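Local coordinates for protein dihydroorotase (Agrobacterium tumefaciens, PDB 2OGJ) that hydrolyses acetyl-(R)-mandelate in vitro as a zinc-dependent esterase of the amidohydrolase superfamily, and acetyl glycolate less efficiently, at residues 14-24 and 34-42. Numbering follows the deposited sequence.
Sequences QAPILLTNVKP and SSTDILIGG
The carboxylate of D37 has one face turned to the backbone of T20 and N21. N21 N reaches OD2 of D37 from above this plane, 57° out of it, in a nearly straight hydrogen bond of 3.1 Å. On the same face lies T20, whose CG2 is 3.6 Å from OD1 of D37, while T20 OG1 bonds to the carbonyl of R61. The N21 amide runs beside the carboxylate, pointing the same way with its plane turned by 32°. With CG of D37 anti to its own carbonyl carbon (chi1 -62°), the acid group is brought over the corner at N21, between strands 17-20 and 22-24.

Here a G1 beta bulge interrupts the antiparallel pairing: N21, in a left-handed backbone conformation, and V22 both face T36. V22 is bonded both ways with T36, with V22 N to T36 O at 2.9 Å, and regular pairing continues through L19 with I38 and I17 with I40.

On one face L18 and L39 sit side by side as a non-hydrogen-bonded pair, CB of L18 4.0 Å from CD1 of L39, while each CD1 reaches over the other strand's backbone, that of L18 to I38 O and that of L39 to I17 O. The opposite face carries I17, L19, V22, I38 and I40; CG2 of V22 meets CD1 of I38 at 4.1 Å, and CD1 of L19 meets CG1 of I40 at the same distance. L19, V22 and I38 also touch I69 of strand 68-75.

Strand 59-61 flanks 17-20, and strand 46-50 flanks 36-40. The bulged corner carries the chain from this sheet into strand 22-24 of the neighbouring one, as in the small beta-sandwich that accompanies the TIM barrel in many amidohydrolases, well away from the zinc centre.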
# COMPACT_ATOMS: atom_id res chain seq x y z
N GLN A 14 9.03 51.72 -29.19
CA GLN A 14 7.88 50.94 -29.76
C GLN A 14 6.94 51.85 -30.55
O GLN A 14 6.31 52.75 -29.99
CB GLN A 14 7.11 50.23 -28.64
CG GLN A 14 7.92 49.18 -27.89
CD GLN A 14 9.11 49.77 -27.14
OE1 GLN A 14 8.95 50.62 -26.26
NE2 GLN A 14 10.31 49.32 -27.49
N ALA A 15 6.84 51.62 -31.86
CA ALA A 15 5.97 52.42 -32.72
C ALA A 15 4.48 52.19 -32.43
O ALA A 15 4.08 51.10 -32.01
CB ALA A 15 6.27 52.12 -34.19
N PRO A 16 3.64 53.22 -32.65
CA PRO A 16 2.20 53.10 -32.43
C PRO A 16 1.51 52.29 -33.53
O PRO A 16 2.07 52.06 -34.61
CB PRO A 16 1.74 54.55 -32.40
CG PRO A 16 2.67 55.21 -33.35
CD PRO A 16 4.00 54.61 -32.96
N ILE A 17 0.30 51.83 -33.27
CA ILE A 17 -0.42 51.04 -34.25
C ILE A 17 -1.80 51.59 -34.43
O ILE A 17 -2.41 52.11 -33.50
CB ILE A 17 -0.61 49.57 -33.82
CG1 ILE A 17 0.73 48.93 -33.44
CG2 ILE A 17 -1.26 48.80 -34.94
CD1 ILE A 17 0.56 47.49 -32.99
N LEU A 18 -2.31 51.45 -35.64
CA LEU A 18 -3.64 51.89 -35.93
C LEU A 18 -4.39 50.73 -36.55
O LEU A 18 -4.11 50.31 -37.67
CB LEU A 18 -3.61 53.09 -36.89
CG LEU A 18 -5.01 53.50 -37.35
CD1 LEU A 18 -5.82 53.97 -36.15
CD2 LEU A 18 -4.92 54.59 -38.40
N LEU A 19 -5.32 50.17 -35.79
CA LEU A 19 -6.14 49.08 -36.27
C LEU A 19 -7.36 49.77 -36.85
O LEU A 19 -8.07 50.47 -36.15
CB LEU A 19 -6.60 48.15 -35.13
CG LEU A 19 -5.55 47.25 -34.49
CD1 LEU A 19 -4.44 48.09 -33.89
CD2 LEU A 19 -6.21 46.41 -33.43
N THR A 20 -7.59 49.58 -38.14
CA THR A 20 -8.75 50.20 -38.76
C THR A 20 -9.77 49.14 -39.12
O THR A 20 -9.46 47.96 -39.25
CB THR A 20 -8.35 51.00 -40.02
OG1 THR A 20 -7.74 50.13 -40.98
CG2 THR A 20 -7.37 52.11 -39.65
N ASN A 21 -11.03 49.52 -39.22
CA ASN A 21 -12.15 48.72 -39.66
C ASN A 21 -12.30 47.48 -38.80
O ASN A 21 -12.40 46.31 -39.35
CB ASN A 21 -12.02 48.41 -41.14
CG ASN A 21 -11.52 49.62 -41.91
OD1 ASN A 21 -11.24 50.66 -41.33
ND2 ASN A 21 -11.42 49.48 -43.23
N VAL A 22 -12.49 47.61 -37.49
CA VAL A 22 -12.73 46.51 -36.56
C VAL A 22 -14.13 46.64 -35.97
O VAL A 22 -14.66 47.75 -35.84
CB VAL A 22 -11.71 46.50 -35.38
CG1 VAL A 22 -10.34 46.19 -35.89
CG2 VAL A 22 -11.70 47.85 -34.68
N LYS A 23 -14.74 45.51 -35.62
CA LYS A 23 -16.07 45.50 -35.03
C LYS A 23 -16.00 44.97 -33.60
O LYS A 23 -15.97 43.76 -33.36
CB LYS A 23 -17.03 44.66 -35.90
CG LYS A 23 -17.46 45.36 -37.19
CD LYS A 23 -18.47 44.53 -37.98
CE LYS A 23 -19.70 44.11 -37.14
NZ LYS A 23 -20.60 45.24 -36.73
N PRO A 24 -15.98 45.89 -32.61
CA PRO A 24 -15.91 45.60 -31.18
C PRO A 24 -16.98 44.66 -30.65
O PRO A 24 -18.16 44.94 -30.78
CB PRO A 24 -16.02 46.98 -30.54
CG PRO A 24 -15.50 47.89 -31.59
CD PRO A 24 -16.12 47.34 -32.83
N SER A 34 -20.79 48.77 -33.85
CA SER A 34 -20.44 49.30 -35.16
C SER A 34 -18.94 49.46 -35.37
O SER A 34 -18.20 49.75 -34.44
CB SER A 34 -21.10 50.67 -35.38
OG SER A 34 -20.46 51.66 -34.60
N SER A 35 -18.52 49.28 -36.62
CA SER A 35 -17.13 49.39 -37.01
C SER A 35 -16.43 50.64 -36.48
O SER A 35 -17.02 51.72 -36.39
CB SER A 35 -17.01 49.38 -38.53
OG SER A 35 -15.66 49.49 -38.93
N THR A 36 -15.15 50.49 -36.13
CA THR A 36 -14.36 51.58 -35.60
C THR A 36 -12.89 51.38 -35.92
O THR A 36 -12.51 50.41 -36.58
CB THR A 36 -14.48 51.67 -34.07
OG1 THR A 36 -15.74 51.13 -33.66
CG2 THR A 36 -14.41 53.12 -33.61
N ASP A 37 -12.07 52.31 -35.46
CA ASP A 37 -10.63 52.25 -35.65
C ASP A 37 -10.04 52.46 -34.25
O ASP A 37 -10.60 53.21 -33.45
CB ASP A 37 -10.13 53.36 -36.60
CG ASP A 37 -10.71 53.26 -38.01
OD1 ASP A 37 -10.26 54.05 -38.87
OD2 ASP A 37 -11.61 52.43 -38.28
N ILE A 38 -8.93 51.79 -33.95
CA ILE A 38 -8.30 51.94 -32.64
C ILE A 38 -6.84 52.31 -32.82
O ILE A 38 -6.14 51.73 -33.65
CB ILE A 38 -8.40 50.63 -31.81
CG1 ILE A 38 -9.85 50.13 -31.79
CG2 ILE A 38 -7.94 50.87 -30.38
CD1 ILE A 38 -10.04 48.81 -31.06
N LEU A 39 -6.40 53.31 -32.06
CA LEU A 39 -5.02 53.76 -32.12
C LEU A 39 -4.25 53.36 -30.85
O LEU A 39 -4.61 53.75 -29.74
CB LEU A 39 -4.97 55.28 -32.27
CG LEU A 39 -3.56 55.87 -32.38
CD1 LEU A 39 -2.98 55.46 -33.71
CD2 LEU A 39 -3.59 57.37 -32.27
N ILE A 40 -3.19 52.57 -31.02
CA ILE A 40 -2.38 52.14 -29.89
C ILE A 40 -1.10 52.97 -29.83
O ILE A 40 -0.39 53.11 -30.83
CB ILE A 40 -1.95 50.66 -30.01
CG1 ILE A 40 -3.13 49.79 -30.45
CG2 ILE A 40 -1.40 50.20 -28.67
CD1 ILE A 40 -4.27 49.75 -29.49
N GLY A 41 -0.81 53.52 -28.65
CA GLY A 41 0.39 54.32 -28.47
C GLY A 41 1.63 53.45 -28.31
O GLY A 41 1.52 52.28 -27.96
N GLY A 42 2.80 54.02 -28.59
CA GLY A 42 4.05 53.28 -28.47
C GLY A 42 4.23 52.65 -27.09
O GLY A 42 5.07 51.75 -26.91